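Local atomic coordinates of HD superfamily hydrolase (Clostridium acetobutylicum ATCC 824, PDB entry 3CCG), a protein that probably hydrolyses diadenosine tetraphosphate symmetrically to two molecules of ADP, using a pair of iron ions held by an HD domain. Residues A[92-95]-A[99-102]; A[114-117]-A[122-125]. One frame throughout, in Å; residues are numbered along the deposited sequence.

Contact 1. Residues A[92-95]-A[99-102]; sequences ILAK and GIDD
A94 and I100 form the tight side of this helix C-terminus. I100 N donates to A94 O at 2.9 Å, with 163° at the hydrogen. G99 has just left the helix with a positive phi of 83°. That turn brings I100 N back to A94 O of helix 87-98. The apolar part is small: CD1 of I100 lies 4.1 Å from CB of A94. L106 and I109 of helix 103-110 also pack on A94, while I47 and V51 of helix 42-51 pack on I100. The other side is polar and wetter. K95 sends CG anti to its own backbone N (chi1 173°) and bends at chi2, carrying the amine to D101. Crossing D101 at about a right angle, K95 makes a salt bridge from NZ to D101 OD1 at 3.0 Å, from above the carboxylate plane. One water donates to both K95 O and D101 OD1; a second accepts from K95 NZ and donates to D101 O. Buried I100 O has no hydrogen-bond partner in the model; K95 CA approaches it at 3.4 Å. The chemistry implies a turn held by a backbone bond between buried residues, with a hydrated ion pair clasping its outer side.

Contact 2. Residues A[114-117]-A[122-125]; sequences TGRP and LEKI
R116 and E123 meet through a side-on, two-pronged salt bridge. R116 NE donates to E123 OE1 at 2.8 Å, and R116 NH2 donates to E123 OE2 at 2.9 Å. The second bond is the straighter, at 172°. Both oxygens lie near the guanidinium plane, at its edge. The carboxylate is less well aligned. OE1 is met on its syn side, but OE2 is approached from above the carboxylate plane, because the two flat groups are turned 44° apart. R116 starts with CG between its backbone N and carbonyl carbon (chi1 65°), then runs extended from CG to NE. This takes the guanidinium from the loop to the helix. The CB of E123 is directed toward the loop from helix 121-132. Its chain stays extended beyond CG, and the two side chains cross at about a right angle. N107 of helix 103-110 and F111 touch both side chains. S120 OG bonds to E123 N. The pair ties the loop to the start of the next helix. R116 gives one N-H to each oxygen, and OE2 has a further hydrogen bond to a residue next to the segments. The two bonds limit rotation of both groups, and the arginine probably favours the ionised form of the buried glutamate.

Contacts 1 and 2 follow one another along the HD domain, joined by helix 103-110. Contact 1 leads into that helix, where D102 caps V105 N; contact 2 holds the loop that follows it to helix 121-132. Their centres are 18 Å apart, and their nearest atoms, about 5 Å apart, do not touch. Neither supplies an iron ligand. The side chains of A94 and E123 each lie about 13 Å from a bound iron. The side chain of A94 is about 9 Å from that of H52 and about 10 Å from that of H112, both iron ligands. H112 sits just before 114-117, and its side chain is about 8 Å from that of E123. D130, another iron ligand, lies further along helix 121-132.

Contact 1. Residues A[92-95]-A[99-102]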
loop_
_atom_site.group_PDB
_atom_site.type_symbol
_atom_site.label_atom_id
_atom_site.label_comp_id
_atom_site.label_asym_id
_atom_site.label_seq_id
_atom_site.Cartn_x
_atom_site.Cartn_y
_atom_site.Cartn_z
ATOM N N ILE A 92 -19.443 4.766 14.871
ATOM C CA ILE A 92 -20.907 4.725 14.761
ATOM C C ILE A 92 -21.569 4.517 16.111
ATOM O O ILE A 92 -22.573 5.184 16.462
ATOM C CB ILE A 92 -21.336 3.659 13.745
ATOM C CG1 ILE A 92 -20.937 4.094 12.368
ATOM C CG2 ILE A 92 -22.857 3.445 13.787
ATOM C CD1 ILE A 92 -21.090 2.928 11.300
ATOM N N LEU A 93 -21.049 3.593 16.907
ATOM C CA LEU A 93 -21.619 3.374 18.227
ATOM C C LEU A 93 -21.402 4.630 19.104
ATOM O O LEU A 93 -22.265 5.053 19.865
ATOM C CB LEU A 93 -21.019 2.154 18.942
ATOM C CG LEU A 93 -21.256 0.821 18.263
ATOM C CD1 LEU A 93 -20.603 -0.286 19.071
ATOM C CD2 LEU A 93 -22.727 0.558 18.065
ATOM N N ALA A 94 -20.213 5.205 19.053
ATOM C CA ALA A 94 -19.902 6.399 19.863
ATOM C C ALA A 94 -20.915 7.522 19.537
ATOM O O ALA A 94 -21.416 8.199 20.434
ATOM C CB ALA A 94 -18.499 6.846 19.562
ATOM N N LYS A 95 -21.195 7.716 18.268
ATOM C CA LYS A 95 -22.175 8.760 17.843
ATOM C C LYS A 95 -23.606 8.404 18.158
ATOM O O LYS A 95 -24.296 9.187 18.814
ATOM C CB LYS A 95 -22.029 8.996 16.338
ATOM C CG LYS A 95 -23.051 9.915 15.635
ATOM C CD LYS A 95 -22.724 11.342 15.739
ATOM C CE LYS A 95 -23.889 12.182 15.143
ATOM N NZ LYS A 95 -23.551 13.590 15.246
ATOM N N GLY A 99 -23.747 8.971 22.172
ATOM C CA GLY A 99 -24.069 10.379 21.997
ATOM C C GLY A 99 -22.924 11.345 21.882
ATOM O O GLY A 99 -23.075 12.534 22.221
ATOM N N ILE A 100 -21.762 10.871 21.448
ATOM C CA ILE A 100 -20.594 11.687 21.214
ATOM C C ILE A 100 -20.680 12.341 19.845
ATOM O O ILE A 100 -20.772 11.681 18.825
ATOM C CB ILE A 100 -19.265 10.855 21.293
ATOM C CG1 ILE A 100 -19.112 10.342 22.714
ATOM C CG2 ILE A 100 -18.087 11.675 20.812
ATOM C CD1 ILE A 100 -18.118 9.150 22.876
ATOM N N ASP A 101 -20.676 13.679 19.793
ATOM C CA ASP A 101 -20.771 14.400 18.534
ATOM C C ASP A 101 -19.506 15.064 18.018
ATOM O O ASP A 101 -19.473 15.474 16.838
ATOM C CB ASP A 101 -21.833 15.506 18.674
ATOM C CG ASP A 101 -23.189 14.955 18.833
ATOM O OD1 ASP A 101 -23.486 13.921 18.180
ATOM O OD2 ASP A 101 -23.964 15.580 19.607
ATOM N N ASP A 102 -18.486 15.175 18.877
ATOM C CA ASP A 102 -17.279 15.868 18.499
ATOM C C ASP A 102 -16.619 15.194 17.308
ATOM O O ASP A 102 -16.248 14.023 17.352
ATOM C CB ASP A 102 -16.288 16.001 19.634
ATOM C CG ASP A 102 -15.110 16.797 19.248
ATOM O OD1 ASP A 102 -14.158 16.290 18.641
ATOM O OD2 ASP A 102 -15.116 17.984 19.605
HETATM O O HOH W 1 -25.061 11.753 18.941
HETATM O O HOH W 2 -20.940 14.940 14.724
#

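Contact 2. Residues A[114-117]-A[122-125]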
loop_
_atom_site.group_PDB
_atom_site.type_symbol
_atom_site.label_atom_id
_atom_site.label_comp_id
_atom_site.label_asym_id
_atom_site.label_seq_id
_atom_site.Cartn_x
_atom_site.Cartn_y
_atom_site.Cartn_z
ATOM N N THR A 114 -5.984 1.805 11.489
ATOM C CA THR A 114 -5.126 1.918 10.317
ATOM C C THR A 114 -4.347 3.206 10.139
ATOM O O THR A 114 -3.340 3.256 9.414
ATOM C CB THR A 114 -5.994 1.817 8.997
ATOM O OG1 THR A 114 -6.965 2.858 8.977
ATOM C CG2 THR A 114 -6.729 0.474 8.891
ATOM N N GLY A 115 -4.808 4.273 10.740
ATOM C CA GLY A 115 -4.301 5.577 10.439
ATOM C C GLY A 115 -4.877 6.024 9.082
ATOM O O GLY A 115 -5.696 5.328 8.445
ATOM N N ARG A 116 -4.504 7.218 8.658
ATOM C CA ARG A 116 -4.910 7.733 7.354
ATOM C C ARG A 116 -4.053 8.910 7.025
ATOM O O ARG A 116 -3.307 9.405 7.868
ATOM C CB ARG A 116 -6.390 8.145 7.378
ATOM C CG ARG A 116 -6.710 9.358 8.333
ATOM C CD ARG A 116 -8.039 9.971 8.017
ATOM N NE ARG A 116 -8.415 10.993 8.978
ATOM C CZ ARG A 116 -9.462 11.788 8.826
ATOM N NH1 ARG A 116 -10.204 11.747 7.736
ATOM N NH2 ARG A 116 -9.775 12.681 9.758
ATOM N N PRO A 117 -4.139 9.393 5.784
ATOM C CA PRO A 117 -3.426 10.636 5.552
ATOM C C PRO A 117 -4.031 11.808 6.285
ATOM O O PRO A 117 -5.201 11.827 6.571
ATOM C CB PRO A 117 -3.608 10.874 4.041
ATOM C CG PRO A 117 -4.130 9.650 3.492
ATOM C CD PRO A 117 -4.758 8.835 4.575
ATOM N N LEU A 122 -5.196 14.754 17.596
ATOM C CA LEU A 122 -5.958 13.792 18.437
ATOM C C LEU A 122 -5.937 12.397 17.788
ATOM O O LEU A 122 -5.720 11.407 18.465
ATOM C CB LEU A 122 -7.368 14.260 18.680
ATOM C CG LEU A 122 -8.248 13.331 19.541
ATOM C CD1 LEU A 122 -7.650 13.302 20.997
ATOM C CD2 LEU A 122 -9.711 13.795 19.462
ATOM N N GLU A 123 -6.147 12.344 16.477
ATOM C CA GLU A 123 -6.113 11.059 15.784
ATOM C C GLU A 123 -4.769 10.355 15.990
ATOM O O GLU A 123 -4.707 9.153 16.252
ATOM C CB GLU A 123 -6.336 11.254 14.291
ATOM C CG GLU A 123 -7.706 11.588 13.859
ATOM C CD GLU A 123 -7.794 11.887 12.380
ATOM O OE1 GLU A 123 -7.570 10.922 11.605
ATOM O OE2 GLU A 123 -8.030 13.054 11.989
ATOM N N LYS A 124 -3.661 11.119 15.899
ATOM C CA LYS A 124 -2.349 10.567 16.081
ATOM C C LYS A 124 -2.141 10.002 17.515
ATOM O O LYS A 124 -1.564 8.962 17.730
ATOM C CB LYS A 124 -1.248 11.559 15.750
ATOM C CG LYS A 124 -1.307 12.074 14.331
ATOM C CD LYS A 124 -0.185 13.064 14.053
ATOM C CE LYS A 124 -0.225 13.526 12.602
ATOM N NZ LYS A 124 0.776 14.628 12.341
ATOM N N ILE A 125 -2.564 10.824 18.493
ATOM C CA ILE A 125 -2.456 10.455 19.905
ATOM C C ILE A 125 -3.207 9.122 20.192
ATOM O O ILE A 125 -2.679 8.214 20.870
ATOM C CB ILE A 125 -2.975 11.605 20.784
ATOM C CG1 ILE A 125 -1.972 12.763 20.756
ATOM C CG2 ILE A 125 -3.172 11.107 22.195
ATOM C CD1 ILE A 125 -2.397 14.032 21.541
#